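Long-range contact in uncharacterized protein (Bacteroides eggerthii, PDB 4GDZ), which is of unknown function, belongs to the DUF4251 family and folds largely into an antiparallel beta sheet with a bound magnesium ion: residues V97-K107 with C118-A129. Numbering follows the deposited sequence.
Sequences VTVDGTVSDIK and CSFSIQGIGISA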
ATOM      1  N   VAL A  97      14.790 -14.874   8.272  1.00 44.00           N
ATOM      2  CA  VAL A  97      15.810 -14.674   9.304  1.00 43.42           C
ATOM      3  C   VAL A  97      15.278 -15.295  10.608  1.00 46.71           C
ATOM      4  O   VAL A  97      14.063 -15.337  10.842  1.00 46.56           O
ATOM      5  CB  VAL A  97      16.147 -13.177   9.503  1.00 48.36           C
ATOM      6  CG1 VAL A  97      15.026 -12.453  10.236  1.00 47.13           C
ATOM      7  CG2 VAL A  97      17.485 -12.993  10.245  1.00 47.66           C
ATOM      8  N   THR A  98      16.179 -15.765  11.462  1.00 43.64           N
ATOM      9  CA  THR A  98      15.829 -16.097  12.853  1.00 43.69           C
ATOM     10  C   THR A  98      16.814 -15.426  13.811  1.00 46.18           C
ATOM     11  O   THR A  98      18.016 -15.575  13.686  1.00 43.71           O
ATOM     12  CB  THR A  98      15.804 -17.629  13.098  1.00 45.18           C
ATOM     13  OG1 THR A  98      14.845 -18.222  12.222  1.00 46.01           O
ATOM     14  CG2 THR A  98      15.437 -17.997  14.569  1.00 44.17           C
ATOM     15  N   VAL A  99      16.295 -14.657  14.758  1.00 41.35           N
ATOM     16  CA  VAL A  99      17.140 -14.059  15.804  1.00 43.72           C
ATOM     17  C   VAL A  99      16.455 -14.317  17.133  1.00 44.36           C
ATOM     18  O   VAL A  99      15.293 -13.930  17.352  1.00 45.21           O
ATOM     19  CB  VAL A  99      17.305 -12.528  15.613  1.00 46.36           C
ATOM     20  CG1 VAL A  99      18.344 -11.984  16.618  1.00 47.59           C
ATOM     21  CG2 VAL A  99      17.703 -12.209  14.170  1.00 47.55           C
ATOM     22  N   ASP A 100      17.185 -14.936  18.037  1.00 43.97           N
ATOM     23  CA  ASP A 100      16.680 -15.241  19.375  1.00 46.83           C
ATOM     24  C   ASP A 100      17.632 -14.621  20.372  1.00 51.74           C
ATOM     25  O   ASP A 100      18.822 -14.930  20.345  1.00 46.12           O
ATOM     26  CB  ASP A 100      16.636 -16.771  19.529  1.00 50.60           C
ATOM     27  CG  ASP A 100      16.050 -17.229  20.869  1.00 60.83           C
ATOM     28  OD1 ASP A 100      15.305 -16.447  21.471  1.00 63.26           O
ATOM     29  OD2 ASP A 100      16.310 -18.380  21.288  1.00 67.68           O
ATOM     30  N   GLY A 101      17.138 -13.752  21.249  1.00 47.21           N
ATOM     31  CA  GLY A 101      17.997 -13.120  22.235  1.00 51.90           C
ATOM     32  C   GLY A 101      17.304 -12.099  23.118  1.00 47.94           C
ATOM     33  O   GLY A 101      16.241 -12.352  23.662  1.00 51.62           O
ATOM     34  N   THR A 102      17.940 -10.952  23.286  1.00 49.75           N
ATOM     35  CA  THR A 102      17.484  -9.959  24.238  1.00 51.82           C
ATOM     36  C   THR A 102      16.883  -8.775  23.492  1.00 52.98           C
ATOM     37  O   THR A 102      17.260  -8.491  22.357  1.00 52.30           O
ATOM     38  CB  THR A 102      18.626  -9.472  25.133  1.00 58.12           C
ATOM     39  OG1 THR A 102      19.665  -9.020  24.278  1.00 57.69           O
ATOM     40  CG2 THR A 102      19.132 -10.613  26.081  1.00 58.81           C
ATOM     41  N   VAL A 103      15.939  -8.105  24.145  1.00 52.16           N
ATOM     42  CA  VAL A 103      15.207  -6.972  23.562  1.00 48.80           C
ATOM     43  C   VAL A 103      15.767  -5.692  24.127  1.00 57.80           C
ATOM     44  O   VAL A 103      15.971  -5.590  25.318  1.00 51.16           O
ATOM     45  CB  VAL A 103      13.703  -7.083  23.878  1.00 54.72           C
ATOM     46  CG1 VAL A 103      12.950  -5.827  23.467  1.00 54.21           C
ATOM     47  CG2 VAL A 103      13.114  -8.306  23.179  1.00 50.67           C
ATOM     48  N   SER A 104      16.013  -4.703  23.278  1.00 51.74           N
ATOM     49  CA  SER A 104      16.571  -3.443  23.741  1.00 59.55           C
ATOM     50  C   SER A 104      16.040  -2.281  22.919  1.00 56.10           C
ATOM     51  O   SER A 104      15.433  -2.476  21.839  1.00 49.76           O
ATOM     52  CB  SER A 104      18.105  -3.469  23.616  1.00 64.25           C
ATOM     53  OG  SER A 104      18.511  -3.572  22.251  1.00 74.02           O
ATOM     54  N   ASP A 105      16.295  -1.077  23.437  1.00 59.21           N
ATOM     55  CA  ASP A 105      16.021   0.185  22.729  1.00 61.93           C
ATOM     56  C   ASP A 105      14.554   0.313  22.338  1.00 57.84           C
ATOM     57  O   ASP A 105      14.264   0.652  21.209  1.00 52.91           O
ATOM     58  CB  ASP A 105      16.905   0.313  21.467  1.00 68.60           C
ATOM     59  CG  ASP A 105      18.396   0.170  21.784  1.00 83.42           C
ATOM     60  OD1 ASP A 105      18.884   0.947  22.617  1.00 80.44           O
ATOM     61  OD2 ASP A 105      19.070  -0.726  21.219  1.00 91.28           O
ATOM     62  N   ILE A 106      13.635   0.065  23.275  1.00 52.73           N
ATOM     63  CA  ILE A 106      12.194   0.148  22.983  1.00 58.38           C
ATOM     64  C   ILE A 106      11.772   1.603  22.900  1.00 56.73           C
ATOM     65  O   ILE A 106      12.048   2.380  23.816  1.00 58.24           O
ATOM     66  CB  ILE A 106      11.335  -0.528  24.066  1.00 58.21           C
ATOM     67  CG1 ILE A 106      11.645  -2.033  24.156  1.00 61.86           C
ATOM     68  CG2 ILE A 106       9.854  -0.347  23.746  1.00 56.13           C
ATOM     69  CD1 ILE A 106      11.290  -2.629  25.515  1.00 75.65           C
ATOM     70  N   LYS A 107      11.150   1.985  21.798  1.00 51.50           N
ATOM     71  CA  LYS A 107      10.642   3.355  21.611  1.00 51.61           C
ATOM     72  C   LYS A 107       9.183   3.177  21.261  1.00 55.06           C
ATOM     73  O   LYS A 107       8.844   2.331  20.439  1.00 50.42           O
ATOM     74  CB  LYS A 107      11.335   4.063  20.440  1.00 54.53           C
ATOM     75  CG  LYS A 107      12.848   3.891  20.349  1.00 59.73           C
ATOM     76  CD  LYS A 107      13.570   4.618  21.444  1.00 58.22           C
ATOM     77  CE  LYS A 107      15.079   4.528  21.280  1.00 54.56           C
ATOM     78  NZ  LYS A 107      15.640   5.119  22.521  1.00 52.55           N
ATOM     79  N   CYS A 118       5.909   1.693  17.260  1.00 47.61           N
ATOM     80  CA  CYS A 118       6.881   1.165  18.217  0.50 47.51           C
ATOM     81  C   CYS A 118       8.121   0.614  17.507  1.00 50.42           C
ATOM     82  O   CYS A 118       7.988   0.007  16.456  1.00 49.61           O
ATOM     83  CB  CYS A 118       6.209   0.039  19.016  0.50 51.10           C
ATOM     84  SG  CYS A 118       7.253  -0.821  20.226  0.50 56.79           S
ATOM     85  N   SER A 119       9.296   0.762  18.105  1.00 47.02           N
ATOM     86  CA  SER A 119      10.514   0.147  17.573  1.00 43.55           C
ATOM     87  C   SER A 119      11.281  -0.485  18.698  1.00 43.49           C
ATOM     88  O   SER A 119      11.155  -0.080  19.877  1.00 46.49           O
ATOM     89  CB  SER A 119      11.400   1.162  16.796  1.00 47.85           C
ATOM     90  OG  SER A 119      12.080   2.063  17.654  1.00 47.58           O
ATOM     91  N   PHE A 120      12.094  -1.458  18.331  1.00 44.40           N
ATOM     92  CA  PHE A 120      12.980  -2.138  19.263  1.00 44.23           C
ATOM     93  C   PHE A 120      13.938  -3.011  18.465  1.00 47.59           C
ATOM     94  O   PHE A 120      13.743  -3.224  17.259  1.00 45.17           O
ATOM     95  CB  PHE A 120      12.203  -2.960  20.319  1.00 46.94           C
ATOM     96  CG  PHE A 120      11.288  -4.008  19.749  1.00 46.11           C
ATOM     97  CD1 PHE A 120       9.988  -3.696  19.414  1.00 47.42           C
ATOM     98  CD2 PHE A 120      11.726  -5.321  19.577  1.00 49.09           C
ATOM     99  CE1 PHE A 120       9.140  -4.652  18.880  1.00 57.40           C
ATOM    100  CE2 PHE A 120      10.873  -6.281  19.066  1.00 48.71           C
ATOM    101  CZ  PHE A 120       9.589  -5.941  18.704  1.00 49.35           C
ATOM    102  N   SER A 121      15.001  -3.466  19.124  1.00 45.10           N
ATOM    103  CA  SER A 121      15.935  -4.422  18.544  1.00 46.16           C
ATOM    104  C   SER A 121      15.963  -5.728  19.336  1.00 47.94           C
ATOM    105  O   SER A 121      15.764  -5.729  20.547  1.00 48.21           O
ATOM    106  CB  SER A 121      17.346  -3.832  18.462  1.00 51.08           C
ATOM    107  OG  SER A 121      17.395  -2.961  17.339  1.00 59.03           O
ATOM    108  N   ILE A 122      16.172  -6.824  18.614  1.00 45.65           N
ATOM    109  CA  ILE A 122      16.428  -8.155  19.210  1.00 46.80           C
ATOM    110  C   ILE A 122      17.868  -8.486  18.898  1.00 47.96           C
ATOM    111  O   ILE A 122      18.261  -8.476  17.726  1.00 47.26           O
ATOM    112  CB  ILE A 122      15.478  -9.231  18.652  1.00 47.42           C
ATOM    113  CG1 ILE A 122      14.027  -8.866  18.982  1.00 51.30           C
ATOM    114  CG2 ILE A 122      15.821 -10.618  19.224  1.00 44.65           C
ATOM    115  CD1 ILE A 122      13.007  -9.827  18.424  1.00 54.32           C
ATOM    116  N   GLN A 123      18.664  -8.729  19.937  1.00 47.56           N
ATOM    117  CA  GLN A 123      20.107  -9.003  19.790  0.70 47.31           C
ATOM    118  C   GLN A 123      20.400 -10.481  20.064  1.00 50.76           C
ATOM    119  O   GLN A 123      20.189 -10.970  21.174  1.00 47.49           O
ATOM    120  CB  GLN A 123      20.925  -8.147  20.770  0.70 56.08           C
ATOM    121  CG  GLN A 123      22.442  -8.420  20.755  0.70 65.00           C
ATOM    122  CD  GLN A 123      23.119  -7.909  19.496  0.70 60.42           C
ATOM    123  OE1 GLN A 123      23.041  -6.727  19.204  0.70 59.66           O
ATOM    124  NE2 GLN A 123      23.766  -8.801  18.739  0.70 48.55           N
ATOM    125  N   GLY A 124      20.891 -11.187  19.060  1.00 47.81           N
ATOM    126  CA  GLY A 124      21.338 -12.569  19.215  1.00 51.31           C
ATOM    127  C   GLY A 124      22.855 -12.627  19.268  1.00 51.92           C
ATOM    128  O   GLY A 124      23.527 -11.615  19.459  1.00 52.66           O
ATOM    129  N   ILE A 125      23.396 -13.814  19.034  1.00 50.62           N
ATOM    130  CA  ILE A 125      24.847 -14.013  19.016  1.00 52.13           C
ATOM    131  C   ILE A 125      25.351 -13.840  17.582  1.00 50.34           C
ATOM    132  O   ILE A 125      25.082 -14.679  16.708  1.00 48.67           O
ATOM    133  CB  ILE A 125      25.227 -15.383  19.601  1.00 61.45           C
ATOM    134  CG1 ILE A 125      24.718 -15.469  21.052  1.00 70.88           C
ATOM    135  CG2 ILE A 125      26.748 -15.567  19.564  1.00 60.83           C
ATOM    136  CD1 ILE A 125      24.891 -16.829  21.686  1.00 79.04           C
ATOM    137  N   GLY A 126      26.045 -12.723  17.350  1.00 50.47           N
ATOM    138  CA  GLY A 126      26.578 -12.368  16.044  1.00 56.03           C
ATOM    139  C   GLY A 126      25.560 -11.873  15.017  1.00 51.04           C
ATOM    140  O   GLY A 126      25.893 -11.737  13.852  1.00 46.51           O
ATOM    141  N   ILE A 127      24.327 -11.625  15.434  1.00 49.36           N
ATOM    142  CA  ILE A 127      23.243 -11.262  14.521  1.00 47.21           C
ATOM    143  C   ILE A 127      22.237 -10.464  15.352  1.00 47.69           C
ATOM    144  O   ILE A 127      21.991 -10.769  16.516  1.00 45.86           O
ATOM    145  CB  ILE A 127      22.563 -12.513  13.832  1.00 47.76           C
ATOM    146  CG1 ILE A 127      21.498 -12.078  12.792  1.00 46.51           C
ATOM    147  CG2 ILE A 127      21.953 -13.520  14.829  1.00 46.86           C
ATOM    148  CD1 ILE A 127      20.951 -13.217  11.930  1.00 48.38           C
ATOM    149  N   SER A 128      21.613  -9.473  14.733  1.00 45.92           N
ATOM    150  CA  SER A 128      20.530  -8.724  15.383  1.00 44.19           C
ATOM    151  C   SER A 128      19.530  -8.286  14.346  1.00 46.68           C
ATOM    152  O   SER A 128      19.793  -8.369  13.141  1.00 45.56           O
ATOM    153  CB  SER A 128      21.100  -7.517  16.137  1.00 49.50           C
ATOM    154  OG  SER A 128      21.700  -6.612  15.222  1.00 48.75           O
ATOM    155  N   ALA A 129      18.380  -7.828  14.799  1.00 44.37           N
ATOM    156  CA  ALA A 129      17.369  -7.290  13.881  1.00 45.98           C
ATOM    157  C   ALA A 129      16.719  -6.091  14.549  1.00 49.20           C
ATOM    158  O   ALA A 129      16.381  -6.140  15.729  1.00 46.38           O
ATOM    159  CB  ALA A 129      16.289  -8.328  13.517  1.00 42.75           C
TER
HETATM  160  O   HOH W   1      14.418   1.098  18.583  1.00 48.80           O
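Ser119 and Lys107 form a hydrogen-bonded pair of the antiparallel hairpin made by strands 102-110 and 116-123, Lys107 N reaching Ser119 O at 2.8 Å. Ser119 OG, turned between its own N and carbonyl carbon (chi1 74°) and thereby laid against the Lys107 side chain, lies 3.3 Å from Lys107 CG and joins Asp105 O through a water. Between this pair and Ser104-Ser121 a beta bulge shifts the register by one residue, with Asp105 in a left-handed backbone conformation. Phe120 rests its CB 4.0 Å from Ile106 CG1, while its ring leads inward to Val71 and Val73 of strand 61-74, passing Val103 CG1 obliquely. One of the two bonds between Ser121 and Ser104 is almost straight, Ser121 N to Ser104 O making 178° at the hydrogen. Ser104 OG also gives a bond to Asp105 OD2 from above the carboxylate plane; an alanine here, lacking that hydroxyl, would probably leave the carboxylate freer to turn. Ile122 CG2 meets Val99 CG1 at 3.9 Å, before the corner at Gly101, and Gln123 pairs with Thr102. Past the turn, Ile127 CG1 and Ala129 CB close on Val99 CG2, the former at 4.0 Å. Backbone bonds thus fix the hairpin, whereas aliphatic packing by Ile122, Ile127 and Ala129 ties in Val99 of 97-100, directed at 85° to 118-123.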